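Local coordinates for arginine decarboxylase, A207R protein (Paramecium bursaria Chlorella virus 1, PDB 2NVA) that probably decarboxylates L-arginine to agmatine, using pyridoxal 5'-phosphate as cofactor, as a homodimeric enzyme of the class-II ornithine decarboxylase-like family, at residues H260-R272 with E279-S291. Residues are numbered along the deposited sequence; the frame is centred on the assembly and turned at random.
Sequences HYSVLATQVIGKR and EYFFNESTYGGFS. With PL2 ((4-{[(4-{[amino(imino)methyl]amino}butyl)amino]methyl}-5-hydroxy-6-methylpyridin-3-yl)methyl dihydrogen phosphate), chain J.
Ile269 N and Gly270 N both donate to Phe281 O, the mark of a classic beta bulge in the antiparallel hairpin of strands 262-274 and 277-282. The hairpin belongs to the mixed beta sheet of the decarboxylase, separate from its TIM barrel. Ile269 N lies 2.8 Å from Phe281 O; Gly270 N is the longer arm at 3.2 Å from the same oxygen. The bulge shifts the register by one residue.

The tight part is the paired strands. On one face, Val268 CG2 rests 3.7 Å from Phe282 CE1, while its CG1 turns to Tyr280 CD1. The fully extended Lys271 chain runs along Tyr280 CE1, and its NZ ends in a hydrogen bond to Leu339 O and a salt bridge with Glu338. On the other face, Arg272 folds back at chi3 (54°), which sets NE 2.7 Å from Glu279 OE1; the oxygen lies close to the guanidinium plane. One face of this guanidinium lies against Phe281 CE2. Arg272 NH1 also forms a salt bridge with Asp113 of the second subunit, so the hairpin takes part in the dimer interface.

Beyond Phe282 the two chains diverge. Leu264 CA and Gly289 CA stand 8.1 Å apart, and side chains make the contact. Partly exposed Gln267 and Asn283 form the more open side. Leu264 CD2 meets Phe290 CE2 at 3.6 Å. Glu284 OE2 ties the loop together by accepting from Ser285 N and Gly289 N on opposite faces of its carboxylate; OE1 is hydrogen-bonded to Ser18 OG. The same loop carries Tyr287, whose OH accepts from NH2 of the agmatine guanidinium in PL2.

Asn283 joins the two parts. Its N donates to Gln267 O. With chi1 at 62°, its amide turns back to the first strand. There OD1 takes two hydrogen bonds, from Gln267 N and, at 2.6 Å, from Thr266 OG1.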
loop_
_atom_site.group_PDB
_atom_site.type_symbol
_atom_site.label_atom_id
_atom_site.label_comp_id
_atom_site.label_asym_id
_atom_site.label_seq_id
_atom_site.Cartn_x
_atom_site.Cartn_y
_atom_site.Cartn_z
ATOM N N HIS A 260 -19.179 -8.070 1.530
ATOM C CA HIS A 260 -19.781 -8.726 2.693
ATOM C C HIS A 260 -19.249 -10.130 2.932
ATOM O O HIS A 260 -19.684 -10.821 3.854
ATOM C CB HIS A 260 -21.308 -8.764 2.534
ATOM C CG HIS A 260 -21.913 -7.413 2.311
ATOM N ND1 HIS A 260 -21.804 -6.389 3.232
ATOM C CD2 HIS A 260 -22.632 -6.917 1.276
ATOM C CE1 HIS A 260 -22.421 -5.316 2.766
ATOM N NE2 HIS A 260 -22.940 -5.615 1.585
ATOM N N TYR A 261 -18.313 -10.547 2.093
ATOM C CA TYR A 261 -17.743 -11.882 2.188
ATOM C C TYR A 261 -17.034 -12.151 3.521
ATOM O O TYR A 261 -17.068 -13.271 4.041
ATOM C CB TYR A 261 -16.770 -12.100 1.025
ATOM C CG TYR A 261 -16.041 -13.442 1.010
ATOM C CD1 TYR A 261 -16.735 -14.653 1.103
ATOM C CD2 TYR A 261 -14.647 -13.497 0.838
ATOM C CE1 TYR A 261 -16.058 -15.874 1.066
ATOM C CE2 TYR A 261 -13.969 -14.688 0.796
ATOM C CZ TYR A 261 -14.674 -15.886 0.902
ATOM O OH TYR A 261 -13.990 -17.082 0.854
ATOM N N SER A 262 -16.372 -11.124 4.046
ATOM C CA SER A 262 -15.491 -11.269 5.200
ATOM C C SER A 262 -15.733 -10.201 6.257
ATOM O O SER A 262 -16.200 -9.111 5.950
ATOM C CB SER A 262 -14.021 -11.185 4.764
ATOM O OG SER A 262 -13.723 -12.159 3.775
ATOM N N VAL A 263 -15.413 -10.549 7.505
ATOM C CA VAL A 263 -15.181 -9.545 8.553
ATOM C C VAL A 263 -13.706 -9.652 8.920
ATOM O O VAL A 263 -13.095 -10.688 8.683
ATOM C CB VAL A 263 -16.095 -9.740 9.802
ATOM C CG1 VAL A 263 -17.591 -9.684 9.400
ATOM C CG2 VAL A 263 -15.785 -11.056 10.531
ATOM N N LEU A 264 -13.129 -8.593 9.479
ATOM C CA LEU A 264 -11.720 -8.630 9.895
ATOM C C LEU A 264 -11.624 -8.410 11.401
ATOM O O LEU A 264 -11.995 -7.364 11.887
ATOM C CB LEU A 264 -10.894 -7.584 9.142
ATOM C CG LEU A 264 -9.397 -7.482 9.485
ATOM C CD1 LEU A 264 -8.672 -8.829 9.438
ATOM C CD2 LEU A 264 -8.728 -6.475 8.529
ATOM N N ALA A 265 -11.128 -9.419 12.109
ATOM C CA ALA A 265 -10.961 -9.363 13.564
ATOM C C ALA A 265 -9.533 -8.944 13.907
ATOM O O ALA A 265 -8.578 -9.442 13.312
ATOM C CB ALA A 265 -11.271 -10.714 14.184
ATOM N N THR A 266 -9.416 -8.008 14.841
ATOM C CA THR A 266 -8.124 -7.463 15.229
ATOM C C THR A 266 -8.117 -7.171 16.731
ATOM O O THR A 266 -9.167 -6.892 17.329
ATOM C CB THR A 266 -7.739 -6.211 14.389
ATOM O OG1 THR A 266 -6.452 -5.725 14.779
ATOM C CG2 THR A 266 -8.759 -5.078 14.526
ATOM N N GLN A 267 -6.924 -7.228 17.321
ATOM C CA GLN A 267 -6.789 -7.127 18.772
ATOM C C GLN A 267 -6.150 -5.803 19.192
ATOM O O GLN A 267 -5.260 -5.298 18.505
ATOM C CB GLN A 267 -5.929 -8.294 19.293
ATOM C CG GLN A 267 -5.985 -8.486 20.802
ATOM C CD GLN A 267 -5.011 -9.553 21.290
ATOM O OE1 GLN A 267 -3.858 -9.580 20.885
ATOM N NE2 GLN A 267 -5.480 -10.431 22.172
ATOM N N VAL A 268 -6.612 -5.262 20.321
ATOM C CA VAL A 268 -5.970 -4.124 20.965
ATOM C C VAL A 268 -4.645 -4.597 21.570
ATOM O O VAL A 268 -4.629 -5.453 22.455
ATOM C CB VAL A 268 -6.840 -3.521 22.092
ATOM C CG1 VAL A 268 -6.129 -2.332 22.742
ATOM C CG2 VAL A 268 -8.217 -3.117 21.547
ATOM N N ILE A 269 -3.552 -4.052 21.056
ATOM C CA ILE A 269 -2.223 -4.436 21.508
ATOM C C ILE A 269 -1.505 -3.357 22.304
ATOM O O ILE A 269 -0.518 -3.651 22.973
ATOM C CB ILE A 269 -1.333 -4.989 20.339
ATOM C CG1 ILE A 269 -1.032 -3.926 19.281
ATOM C CG2 ILE A 269 -1.972 -6.232 19.710
ATOM C CD1 ILE A 269 0.200 -3.073 19.612
ATOM N N GLY A 270 -1.996 -2.119 22.222
ATOM C CA GLY A 270 -1.420 -0.999 22.963
ATOM C C GLY A 270 -2.496 0.031 23.277
ATOM O O GLY A 270 -3.540 0.079 22.619
ATOM N N LYS A 271 -2.240 0.859 24.277
ATOM C CA LYS A 271 -3.261 1.783 24.762
ATOM C C LYS A 271 -2.592 2.982 25.410
ATOM O O LYS A 271 -1.543 2.845 26.031
ATOM C CB LYS A 271 -4.157 1.061 25.783
ATOM C CG LYS A 271 -5.338 1.876 26.325
ATOM C CD LYS A 271 -6.160 1.044 27.339
ATOM C CE LYS A 271 -7.260 1.908 27.984
ATOM N NZ LYS A 271 -8.119 1.102 28.917
ATOM N N ARG A 272 -3.199 4.150 25.271
ATOM C CA ARG A 272 -2.674 5.360 25.890
ATOM C C ARG A 272 -3.897 6.227 26.173
ATOM O O ARG A 272 -4.699 6.448 25.266
ATOM C CB ARG A 272 -1.711 6.038 24.895
ATOM C CG ARG A 272 -0.819 7.130 25.442
ATOM C CD ARG A 272 0.264 7.489 24.423
ATOM N NE ARG A 272 -0.321 7.823 23.133
ATOM C CZ ARG A 272 0.213 7.546 21.941
ATOM N NH1 ARG A 272 1.385 6.915 21.819
ATOM N NH2 ARG A 272 -0.443 7.897 20.859
ATOM N N GLU A 279 -6.632 6.278 23.265
ATOM C CA GLU A 279 -5.909 5.919 22.051
ATOM C C GLU A 279 -5.522 4.443 22.077
ATOM O O GLU A 279 -4.948 3.972 23.051
ATOM C CB GLU A 279 -4.662 6.799 21.901
ATOM C CG GLU A 279 -4.959 8.308 21.864
ATOM C CD GLU A 279 -3.732 9.189 22.086
ATOM O OE1 GLU A 279 -2.791 8.764 22.784
ATOM O OE2 GLU A 279 -3.733 10.334 21.587
ATOM N N TYR A 280 -5.859 3.724 21.009
ATOM C CA TYR A 280 -5.603 2.286 20.939
ATOM C C TYR A 280 -4.785 1.942 19.717
ATOM O O TYR A 280 -4.946 2.559 18.662
ATOM C CB TYR A 280 -6.913 1.508 20.876
ATOM C CG TYR A 280 -7.848 1.834 22.011
ATOM C CD1 TYR A 280 -7.615 1.341 23.300
ATOM C CD2 TYR A 280 -8.968 2.637 21.797
ATOM C CE1 TYR A 280 -8.485 1.644 24.350
ATOM C CE2 TYR A 280 -9.840 2.957 22.840
ATOM C CZ TYR A 280 -9.594 2.447 24.115
ATOM O OH TYR A 280 -10.469 2.750 25.134
ATOM N N PHE A 281 -3.922 0.941 19.867
ATOM C CA PHE A 281 -3.139 0.438 18.754
ATOM C C PHE A 281 -3.537 -1.003 18.521
ATOM O O PHE A 281 -3.657 -1.769 19.471
ATOM C CB PHE A 281 -1.647 0.542 19.067
ATOM C CG PHE A 281 -1.144 1.942 19.027
ATOM C CD1 PHE A 281 -0.381 2.384 17.959
ATOM C CD2 PHE A 281 -1.492 2.840 20.028
ATOM C CE1 PHE A 281 0.081 3.719 17.918
ATOM C CE2 PHE A 281 -1.050 4.176 19.991
ATOM C CZ PHE A 281 -0.272 4.607 18.935
ATOM N N PHE A 282 -3.767 -1.338 17.253
ATOM C CA PHE A 282 -4.244 -2.673 16.843
ATOM C C PHE A 282 -3.181 -3.452 16.098
ATOM O O PHE A 282 -2.255 -2.853 15.557
ATOM C CB PHE A 282 -5.478 -2.533 15.954
ATOM C CG PHE A 282 -6.678 -2.005 16.700
ATOM C CD1 PHE A 282 -7.618 -2.892 17.262
ATOM C CD2 PHE A 282 -6.847 -0.625 16.888
ATOM C CE1 PHE A 282 -8.715 -2.407 17.968
ATOM C CE2 PHE A 282 -7.934 -0.133 17.606
ATOM C CZ PHE A 282 -8.876 -1.029 18.142
ATOM N N ASN A 283 -3.320 -4.779 16.053
ATOM C CA ASN A 283 -2.388 -5.589 15.257
ATOM C C ASN A 283 -2.777 -5.629 13.770
ATOM O O ASN A 283 -2.597 -6.642 13.076
ATOM C CB ASN A 283 -2.177 -6.992 15.859
ATOM C CG ASN A 283 -3.461 -7.827 15.911
ATOM O OD1 ASN A 283 -4.565 -7.345 15.630
ATOM N ND2 ASN A 283 -3.309 -9.102 16.251
ATOM N N GLU A 284 -3.330 -4.515 13.310
ATOM C CA GLU A 284 -3.665 -4.263 11.908
ATOM C C GLU A 284 -3.250 -2.841 11.555
ATOM O O GLU A 284 -2.843 -2.071 12.437
ATOM C CB GLU A 284 -5.160 -4.432 11.683
ATOM C CG GLU A 284 -5.541 -5.781 11.104
ATOM C CD GLU A 284 -4.980 -6.031 9.703
ATOM O OE1 GLU A 284 -4.899 -7.211 9.320
ATOM O OE2 GLU A 284 -4.609 -5.063 8.996
ATOM N N SER A 285 -3.332 -2.489 10.276
ATOM C CA SER A 285 -2.906 -1.154 9.854
ATOM C C SER A 285 -3.444 -0.782 8.476
ATOM O O SER A 285 -3.963 -1.641 7.757
ATOM C CB SER A 285 -1.370 -1.037 9.886
ATOM O OG SER A 285 -0.786 -1.529 8.684
ATOM N N THR A 286 -3.316 0.503 8.131
ATOM C CA THR A 286 -3.656 0.982 6.786
ATOM C C THR A 286 -2.714 0.396 5.720
ATOM O O THR A 286 -3.038 0.396 4.538
ATOM C CB THR A 286 -3.621 2.515 6.688
ATOM O OG1 THR A 286 -2.321 2.992 7.045
ATOM C CG2 THR A 286 -4.658 3.125 7.608
ATOM N N TYR A 287 -1.563 -0.110 6.168
ATOM C CA TYR A 287 -0.624 -0.840 5.303
ATOM C C TYR A 287 -0.895 -2.346 5.292
ATOM O O TYR A 287 -0.249 -3.113 4.554
ATOM C CB TYR A 287 0.808 -0.571 5.762
ATOM C CG TYR A 287 1.246 0.862 5.568
ATOM C CD1 TYR A 287 1.578 1.334 4.305
ATOM C CD2 TYR A 287 1.296 1.752 6.642
ATOM C CE1 TYR A 287 1.995 2.655 4.118
ATOM C CE2 TYR A 287 1.710 3.079 6.464
ATOM C CZ TYR A 287 2.063 3.515 5.199
ATOM O OH TYR A 287 2.475 4.822 5.015
ATOM N N GLY A 288 -1.838 -2.770 6.120
ATOM C CA GLY A 288 -2.267 -4.169 6.143
ATOM C C GLY A 288 -3.615 -4.269 5.469
ATOM O O GLY A 288 -3.715 -4.117 4.249
ATOM N N GLY A 289 -4.654 -4.499 6.264
ATOM C CA GLY A 289 -6.006 -4.691 5.738
ATOM C C GLY A 289 -6.843 -3.426 5.589
ATOM O O GLY A 289 -7.966 -3.484 5.061
ATOM N N PHE A 290 -6.311 -2.296 6.043
ATOM C CA PHE A 290 -7.097 -1.054 6.103
ATOM C C PHE A 290 -6.723 0.032 5.100
ATOM O O PHE A 290 -6.880 1.235 5.382
ATOM C CB PHE A 290 -7.115 -0.495 7.536
ATOM C CG PHE A 290 -7.905 -1.352 8.496
ATOM C CD1 PHE A 290 -9.250 -1.085 8.748
ATOM C CD2 PHE A 290 -7.320 -2.457 9.108
ATOM C CE1 PHE A 290 -9.982 -1.898 9.616
ATOM C CE2 PHE A 290 -8.045 -3.258 9.986
ATOM C CZ PHE A 290 -9.382 -2.981 10.225
ATOM N N SER A 291 -6.256 -0.366 3.916
ATOM C CA SER A 291 -5.887 0.630 2.905
ATOM C C SER A 291 -7.077 1.464 2.437
ATOM O O SER A 291 -6.891 2.575 1.951
ATOM C CB SER A 291 -5.180 -0.018 1.706
ATOM O OG SER A 291 -6.051 -0.928 1.064
HETATM N N1 PL2 J . 13.026 5.391 13.749
HETATM C C2 PL2 J . 11.699 5.335 13.946
HETATM C C2A PL2 J . 11.180 4.979 15.351
HETATM C C3 PL2 J . 10.827 5.629 12.894
HETATM O O3 PL2 J . 9.482 5.591 13.122
HETATM C C4 PL2 J . 11.340 5.965 11.615
HETATM C C4A PL2 J . 10.465 6.297 10.384
HETATM C C5 PL2 J . 12.751 5.991 11.483
HETATM C C6 PL2 J . 13.562 5.702 12.571
HETATM P P PL2 J . 13.861 8.003 8.288
HETATM N N PL2 J . 9.130 6.779 10.737
HETATM C CA PL2 J . 8.117 6.120 9.872
HETATM C CG PL2 J . 7.080 6.282 7.560
HETATM O OP2 PL2 J . 13.192 9.276 7.636
HETATM O OP3 PL2 J . 13.814 6.853 7.157
HETATM O OP1 PL2 J . 15.266 8.250 8.682
HETATM O OP4 PL2 J . 12.919 7.507 9.511
HETATM C C5M PL2 J . 13.392 6.362 10.135
HETATM C CB PL2 J . 8.396 6.345 8.365
HETATM C CD PL2 J . 7.315 6.642 6.084
HETATM N NE PL2 J . 6.142 6.166 5.326
HETATM C CZ PL2 J . 6.111 6.060 3.999
HETATM N NH2 PL2 J . 5.001 5.596 3.399
HETATM N NH1 PL2 J . 7.161 6.404 3.261
#